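Local coordinates for hypothetical protein Ta0852 (Thermoplasma acidophilum, PDB 1YB2) that probably acts as an S-adenosyl-L-methionine-dependent methyltransferase of the TRM61 type, which modifies N1 of an adenine in tRNA, at residues Val59-Pro62 / Gly63-Leu66; Asn147-Lys150 / Ala151-Leu155; Val194-Ile197 / Ala198-Met201; Leu211-Phe214 / Asp215-Glu218. One frame throughout, in Å; residues are numbered along the deposited sequence.

Interaction 1. Residues Val59-Pro62 / Gly63-Leu66; sequences VIEP and GDEL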
# COMPACT_ATOMS: atom_id res chain seq x y z
N VAL A 59 -9.09 -19.68 -26.64
CA VAL A 59 -8.17 -18.83 -25.92
C VAL A 59 -8.84 -18.34 -24.64
O VAL A 59 -9.90 -17.71 -24.67
CB VAL A 59 -7.60 -17.67 -26.81
CG1 VAL A 59 -8.68 -17.07 -27.71
CG2 VAL A 59 -6.92 -16.59 -25.98
N ILE A 60 -8.22 -18.69 -23.51
CA ILE A 60 -8.71 -18.30 -22.20
C ILE A 60 -8.26 -16.86 -21.92
O ILE A 60 -7.13 -16.49 -22.23
CB ILE A 60 -8.19 -19.27 -21.10
CG1 ILE A 60 -8.61 -20.72 -21.40
CG2 ILE A 60 -8.63 -18.84 -19.73
CD1 ILE A 60 -10.07 -20.91 -21.87
N GLU A 61 -9.17 -16.07 -21.35
CA GLU A 61 -8.93 -14.65 -21.09
C GLU A 61 -9.11 -14.35 -19.60
O GLU A 61 -9.83 -15.07 -18.90
CB GLU A 61 -9.91 -13.79 -21.90
CG GLU A 61 -9.95 -14.09 -23.41
CD GLU A 61 -8.74 -13.53 -24.18
OE1 GLU A 61 -7.82 -12.93 -23.57
OE2 GLU A 61 -8.72 -13.70 -25.43
N PRO A 62 -8.45 -13.28 -19.11
CA PRO A 62 -8.71 -12.84 -17.73
C PRO A 62 -10.22 -12.67 -17.48
O PRO A 62 -10.95 -12.21 -18.36
CB PRO A 62 -8.01 -11.48 -17.64
CG PRO A 62 -6.91 -11.55 -18.70
CD PRO A 62 -7.46 -12.43 -19.80
N GLY A 63 -10.67 -13.03 -16.28
CA GLY A 63 -12.09 -12.96 -15.95
C GLY A 63 -12.88 -14.22 -16.31
O GLY A 63 -13.99 -14.40 -15.82
N ASP A 64 -12.32 -15.10 -17.15
CA ASP A 64 -13.03 -16.38 -17.48
C ASP A 64 -13.16 -17.24 -16.22
O ASP A 64 -12.29 -17.25 -15.37
CB ASP A 64 -12.33 -17.20 -18.59
CG ASP A 64 -12.43 -16.57 -19.98
OD1 ASP A 64 -13.16 -15.57 -20.17
OD2 ASP A 64 -11.77 -17.08 -20.91
N GLU A 65 -14.28 -17.94 -16.10
CA GLU A 65 -14.51 -18.82 -14.97
C GLU A 65 -14.23 -20.25 -15.42
O GLU A 65 -14.77 -20.72 -16.43
CB GLU A 65 -15.95 -18.68 -14.47
CG GLU A 65 -16.30 -19.60 -13.34
CD GLU A 65 -17.68 -19.31 -12.73
OE1 GLU A 65 -18.02 -19.97 -11.73
OE2 GLU A 65 -18.41 -18.42 -13.25
N LEU A 66 -13.35 -20.93 -14.69
CA LEU A 66 -13.06 -22.34 -14.95
C LEU A 66 -13.60 -23.14 -13.77
O LEU A 66 -13.20 -22.92 -12.63
CB LEU A 66 -11.55 -22.59 -15.13
CG LEU A 66 -10.72 -21.68 -16.06
CD1 LEU A 66 -9.25 -22.13 -16.14
CD2 LEU A 66 -11.32 -21.59 -17.45
O HOH W 1 -12.39 -17.55 -23.43

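Interaction 2. Residues Asn147-Lys150 / Ala151-Leu155; sequences NLKK and AMDNL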
# COMPACT_ATOMS: atom_id res chain seq x y z
N ASN A 147 -17.11 18.67 -1.20
CA ASN A 147 -16.12 17.64 -0.92
C ASN A 147 -15.20 17.41 -2.12
O ASN A 147 -14.00 17.22 -1.94
CB ASN A 147 -16.78 16.32 -0.50
CG ASN A 147 -17.42 16.39 0.88
OD1 ASN A 147 -17.42 17.43 1.53
ND2 ASN A 147 -18.00 15.28 1.32
N LEU A 148 -15.77 17.42 -3.32
CA LEU A 148 -14.98 17.26 -4.55
C LEU A 148 -13.98 18.40 -4.75
O LEU A 148 -12.80 18.15 -4.96
CB LEU A 148 -15.87 17.09 -5.79
CG LEU A 148 -15.13 16.88 -7.12
CD1 LEU A 148 -14.20 15.65 -7.08
CD2 LEU A 148 -16.11 16.76 -8.27
N LYS A 149 -14.47 19.64 -4.67
CA LYS A 149 -13.61 20.82 -4.80
C LYS A 149 -12.48 20.83 -3.76
O LYS A 149 -11.32 21.05 -4.11
CB LYS A 149 -14.45 22.11 -4.71
CG LYS A 149 -13.61 23.35 -4.57
CD LYS A 149 -14.43 24.62 -4.75
CE LYS A 149 -13.58 25.85 -4.46
NZ LYS A 149 -12.24 25.82 -5.15
N LYS A 150 -12.83 20.58 -2.50
CA LYS A 150 -11.85 20.51 -1.41
C LYS A 150 -10.74 19.50 -1.69
O LYS A 150 -9.55 19.80 -1.52
CB LYS A 150 -12.53 20.15 -0.09
CG LYS A 150 -13.32 21.29 0.57
CD LYS A 150 -13.35 21.14 2.12
CE LYS A 150 -14.42 20.15 2.61
NZ LYS A 150 -13.93 18.73 2.70
N ALA A 151 -11.13 18.30 -2.14
CA ALA A 151 -10.18 17.23 -2.41
C ALA A 151 -9.25 17.62 -3.55
O ALA A 151 -8.05 17.43 -3.46
CB ALA A 151 -10.90 15.95 -2.73
N MSE A 152 -9.82 18.16 -4.62
CA MSE A 152 -9.03 18.50 -5.80
C MSE A 152 -8.09 19.67 -5.50
O MSE A 152 -6.96 19.66 -5.96
CB MSE A 152 -9.92 18.79 -7.00
CG MSE A 152 -10.71 17.59 -7.52
SE MSE A 152 -9.59 16.03 -8.00
CE MSE A 152 -10.14 14.75 -6.61
N ASP A 153 -8.57 20.65 -4.74
CA ASP A 153 -7.74 21.77 -4.28
C ASP A 153 -6.53 21.25 -3.48
O ASP A 153 -5.40 21.66 -3.71
CB ASP A 153 -8.55 22.75 -3.43
CG ASP A 153 -9.53 23.61 -4.25
OD1 ASP A 153 -9.57 23.52 -5.50
OD2 ASP A 153 -10.28 24.39 -3.62
N ASN A 154 -6.79 20.35 -2.53
CA ASN A 154 -5.73 19.72 -1.73
C ASN A 154 -4.73 18.96 -2.58
O ASN A 154 -3.52 19.10 -2.40
CB ASN A 154 -6.34 18.79 -0.66
CG ASN A 154 -6.90 19.57 0.52
OD1 ASN A 154 -6.40 20.64 0.86
ND2 ASN A 154 -7.93 19.03 1.15
N LEU A 155 -5.23 18.15 -3.51
CA LEU A 155 -4.36 17.38 -4.39
C LEU A 155 -3.49 18.28 -5.25
O LEU A 155 -2.31 18.00 -5.44
CB LEU A 155 -5.17 16.47 -5.33
CG LEU A 155 -5.66 15.07 -5.04
CD1 LEU A 155 -6.31 14.59 -6.32
CD2 LEU A 155 -4.52 14.11 -4.60

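Interaction 3. Residues Val194-Ile197 / Ala198-Met201; sequences VQKI and ASMM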
# COMPACT_ATOMS: atom_id res chain seq x y z
N VAL A 194 -23.49 -2.14 -7.72
CA VAL A 194 -22.57 -3.17 -8.17
C VAL A 194 -22.71 -3.50 -9.66
O VAL A 194 -21.70 -3.64 -10.33
CB VAL A 194 -22.57 -4.44 -7.25
CG1 VAL A 194 -21.75 -4.16 -6.01
CG2 VAL A 194 -23.99 -4.87 -6.87
N GLN A 195 -23.93 -3.55 -10.20
CA GLN A 195 -24.07 -3.86 -11.62
C GLN A 195 -23.51 -2.72 -12.49
O GLN A 195 -22.78 -2.98 -13.45
CB GLN A 195 -25.51 -4.20 -11.98
CG GLN A 195 -25.58 -5.29 -13.04
CD GLN A 195 -26.55 -6.41 -12.70
OE1 GLN A 195 -27.37 -6.81 -13.54
NE2 GLN A 195 -26.47 -6.93 -11.47
N LYS A 196 -23.84 -1.48 -12.13
CA LYS A 196 -23.24 -0.31 -12.73
C LYS A 196 -21.69 -0.31 -12.71
O LYS A 196 -21.05 -0.13 -13.75
CB LYS A 196 -23.77 0.96 -12.06
CG LYS A 196 -23.14 2.26 -12.58
CD LYS A 196 -23.40 2.43 -14.06
CE LYS A 196 -23.47 3.90 -14.43
NZ LYS A 196 -23.42 4.09 -15.91
N ILE A 197 -21.12 -0.48 -11.52
CA ILE A 197 -19.66 -0.54 -11.33
C ILE A 197 -19.06 -1.68 -12.15
O ILE A 197 -18.07 -1.48 -12.88
CB ILE A 197 -19.27 -0.65 -9.81
CG1 ILE A 197 -19.60 0.66 -9.06
CG2 ILE A 197 -17.75 -0.95 -9.63
CD1 ILE A 197 -19.52 0.53 -7.51
N ALA A 198 -19.66 -2.87 -12.05
CA ALA A 198 -19.21 -4.02 -12.84
C ALA A 198 -19.15 -3.72 -14.33
O ALA A 198 -18.19 -4.10 -14.99
CB ALA A 198 -20.09 -5.24 -12.59
N SER A 199 -20.17 -3.03 -14.86
CA SER A 199 -20.23 -2.72 -16.29
C SER A 199 -19.07 -1.86 -16.80
O SER A 199 -18.82 -1.79 -18.02
CB SER A 199 -21.57 -2.05 -16.63
OG SER A 199 -21.58 -0.70 -16.22
N MSE A 200 -18.36 -1.19 -15.90
CA MSE A 200 -17.21 -0.42 -16.38
C MSE A 200 -15.83 -0.95 -15.97
O MSE A 200 -14.84 -0.24 -16.06
CB MSE A 200 -17.37 1.08 -16.13
CG MSE A 200 -17.85 1.48 -14.77
SE MSE A 200 -18.69 3.29 -14.88
CE MSE A 200 -19.18 3.34 -13.04
N MSE A 201 -15.80 -2.21 -15.53
CA MSE A 201 -14.56 -2.88 -15.17
C MSE A 201 -14.08 -3.77 -16.30
O MSE A 201 -14.86 -4.55 -16.85
CB MSE A 201 -14.80 -3.74 -13.93
CG MSE A 201 -15.11 -2.94 -12.69
SE MSE A 201 -15.50 -4.09 -11.18
CE MSE A 201 -13.71 -4.90 -10.85

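Interaction 4. Residues Leu211-Phe214 / Asp215-Glu218; sequences LPNF and DQSE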
# COMPACT_ATOMS: atom_id res chain seq x y z
N LEU A 211 -16.00 -0.14 3.67
CA LEU A 211 -17.24 -0.00 4.44
C LEU A 211 -16.88 0.25 5.92
O LEU A 211 -15.83 -0.20 6.39
CB LEU A 211 -18.13 -1.25 4.32
CG LEU A 211 -19.00 -1.49 3.07
CD1 LEU A 211 -19.90 -0.30 2.78
CD2 LEU A 211 -18.15 -1.86 1.83
N PRO A 212 -17.72 1.01 6.65
CA PRO A 212 -17.34 1.33 8.02
C PRO A 212 -17.73 0.27 9.06
O PRO A 212 -17.23 0.31 10.17
CB PRO A 212 -18.11 2.63 8.29
CG PRO A 212 -19.37 2.46 7.53
CD PRO A 212 -19.00 1.65 6.28
N ASN A 213 -18.63 -0.64 8.71
CA ASN A 213 -19.02 -1.68 9.67
C ASN A 213 -19.32 -3.04 9.06
O ASN A 213 -19.42 -3.18 7.82
CB ASN A 213 -20.16 -1.21 10.59
CG ASN A 213 -21.40 -0.78 9.83
OD1 ASN A 213 -22.08 -1.60 9.21
ND2 ASN A 213 -21.72 0.50 9.91
N PHE A 214 -19.46 -4.03 9.94
CA PHE A 214 -19.66 -5.40 9.55
C PHE A 214 -20.94 -5.60 8.75
O PHE A 214 -20.91 -6.26 7.71
CB PHE A 214 -19.64 -6.34 10.78
CG PHE A 214 -19.90 -7.78 10.42
CD1 PHE A 214 -18.85 -8.63 10.10
CD2 PHE A 214 -21.20 -8.28 10.39
CE1 PHE A 214 -19.09 -9.96 9.75
CE2 PHE A 214 -21.45 -9.61 10.03
CZ PHE A 214 -20.38 -10.45 9.72
N ASP A 215 -22.06 -5.05 9.22
CA ASP A 215 -23.35 -5.24 8.56
C ASP A 215 -23.38 -4.73 7.10
O ASP A 215 -23.96 -5.37 6.24
CB ASP A 215 -24.50 -4.66 9.39
CG ASP A 215 -24.76 -5.46 10.68
OD1 ASP A 215 -24.47 -6.69 10.72
OD2 ASP A 215 -25.26 -4.86 11.67
N GLN A 216 -22.75 -3.59 6.85
CA GLN A 216 -22.65 -3.03 5.50
C GLN A 216 -21.73 -3.86 4.61
O GLN A 216 -22.00 -4.08 3.41
CB GLN A 216 -22.20 -1.56 5.59
CG GLN A 216 -23.26 -0.67 6.22
CD GLN A 216 -22.87 0.80 6.28
OE1 GLN A 216 -22.12 1.28 5.45
NE2 GLN A 216 -23.42 1.52 7.26
N SER A 217 -20.63 -4.32 5.22
CA SER A 217 -19.67 -5.22 4.59
C SER A 217 -20.36 -6.49 4.10
O SER A 217 -20.17 -6.91 2.96
CB SER A 217 -18.55 -5.53 5.60
OG SER A 217 -17.47 -6.24 5.02
N GLU A 218 -21.19 -7.08 4.96
CA GLU A 218 -21.90 -8.32 4.66
C GLU A 218 -22.92 -8.12 3.54
O GLU A 218 -23.03 -8.94 2.63
CB GLU A 218 -22.56 -8.87 5.92
CG GLU A 218 -23.45 -10.09 5.72
CD GLU A 218 -24.00 -10.61 7.03
OE1 GLU A 218 -24.58 -9.81 7.80
OE2 GLU A 218 -23.85 -11.83 7.28
O HOH W 2 -22.29 -3.80 11.73

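Interaction 1. Residues Val59-Pro62 / Gly63-Leu66
A type II beta turn from E61 to D64, braced by the D64 carboxylate, forms this local contact at the entry to strand 65-68 in the FKBP-like N-terminal part of the chain. The turn is closed by D64 N, which donates to E61 O at 3.0 Å. P62 and G63 take the two central places, and the positive phi of G63, 88°, is the signature of the third residue in such a turn. The side chain of D64 folds back to E61: with CG placed beside its own backbone N (chi1 -71°), D64 OD2 accepts from E61 N at 2.8 Å in a nearly straight bond. That N-H arrives from above the carboxylate plane, 63° out of it. A water donates to D64 OD2 at 2.6 Å and to V59 O at 2.8 Å, giving the carboxylate oxygen two donors. The carboxylate thus binds E61 directly, V59 through a water, and, by a bond from OD1, the hydroxyl of S269 in the loop before strand 272-274. I60 CG2 lies 3.8 Å from D64 OD2 and touches L66 CD2 loosely. Beyond the turn, I60 and L66 turn into the core against F38 of strand 36-39, V75 of strand 71-76 and Y273 of strand 272-274.

Interaction 2. Residues Asn147-Lys150 / Ala151-Leu155
K149 lays its aliphatic chain across the carboxylate of D153, one helical turn further along helix 145-156, with K149 CG 3.6 Å from D153 OD2. The lysine runs out extended from CB, CG anti to the backbone N (chi1 169°), and bends only at its last torsion; that bend returns K149 NZ to D153 OD2 at 2.9 Å. This is a salt bridge in which D153 OD2 accepts through its syn lone pair. Along the backbone, D153 N donates to K149 O at 2.8 Å, so the pair is linked by backbone and side chain alike. On the buried side, L148 CD1 rests 4.0 Å from CG of the selenomethionine M152, whose chain folds at chi2 and chi3 so that CE too approaches CD1. Both lean on V140 of strand 137-141 and T166 of strand 164-167, the two strands this helix connects in a beta-alpha-beta unit, and the L148 side chain lies about 4 Å from that of E142, predicted to bind S-adenosyl-L-methionine. N154 packs on F83 of the second subunit. The chemistry is thus divided by face: an i to i+4 ion pair on the exposed side, probably helping to hold the turn in helical form, and apolar packing toward the sheet.

Interaction 3. Residues Val194-Ile197 / Ala198-Met201
Two first torsions set up this contact: S199 places OG between its own backbone N and carbonyl carbon (chi1 76°), and M200 places CG likewise (chi1 46°). The first aims the hydroxyl back along the helix, where S199 OG donates to K196 O at 2.6 Å, tilted 22° from the carbonyl plane. The second swings M200, extended beyond CG, back beside K196, so that M200 CE stands 4.1 Å from K196 CG. The backbone bonding changes here from partners four residues back to partners three back. A198 N and S199 N bond to V194 O and Q195 O, but M200 N bonds to I197 O at 3.0 Å, from above that carbonyl plane. M201 N follows suit and reaches A198 O at 3.1 Å. K196 O thus has the serine hydroxyl as a donor just where the pairing shifts. M201 CG packs against I197 O at 3.3 Å and M201 SE reaches I197 CG2 at 4.2 Å; both M200 and M201 are selenomethionines. The polar tip of K196 turns elsewhere, NZ donating to F174 O. Around this helix of the methyltransferase domain, I197 and M201 press on V183 of strand 180-185, F209 and A207 of strand 205-211 receive I197 and M201 respectively, and V194, A198 and M201 meet M229 of strand 229-242.

Interaction 4. Residues Leu211-Phe214 / Asp215-Glu218
N213 sends its side chain toward Q216, starting from CB, which leads to CG and the amide. With chi1 at 58°, CG sits between the backbone N and the carbonyl carbon and faces Q216 CG. At the first branch of the tip, N213 OD1 accepts from Q216 N at 3.2 Å, the N-H...O angle being 158°, and also lies 3.3 Å from Q216 CG. At the other branch, N213 ND2 stands 3.8 Å from Q216 CD, the two amide planes being close to perpendicular, 85° apart. This is an N-cap: N213 precedes helix 214-223, and its side-chain amide oxygen, OD1, serves an N-H of the first turn that has no earlier helical partner, while its main-chain O accepts from S217 N. The connection follows strand 205-211 of the Rossmann-like methyltransferase sheet, and the side chain of P212 is about 6 Å from that of D186, predicted to bind S-adenosyl-L-methionine. A water accepts from D215 N at 2.8 Å and donates weakly to N213 OD1, so a second N-H at the helix start is also served. L211 CD1 packs on Q216 CB at 3.8 Å. D215 OD1 lies in the plane of the F214 ring, at the edge, 3.7 Å from F214 CD2, and E218 OE1 is 3.8 Å from F214 CE2. The same phenyl group packs on F261 of strand 258-267 and on I242 of the second subunit.

Overall arrangement
From the N terminus, interaction 1 comes first, turning the chain into strand 65-68 of the sheet formed mainly by the N-terminal strands, to which strand 272-274 is added. The other three follow in series in the methyltransferase part: interaction 2 within the helix joining strands 137-141 and 164-167, interaction 3 in and just after helix 194-199, and interaction 4 where strand 205-211 gives way to helix 214-223. Each is closed between adjoining segments, so none nests in or crosses another, and none touches another. Interactions 1 and 2 lie on opposite sides of the chain's centre, their own centres 39 Å apart. Interaction 3 has its nearest atoms about 9 Å from interaction 1 and equally about 9 Å from interaction 4.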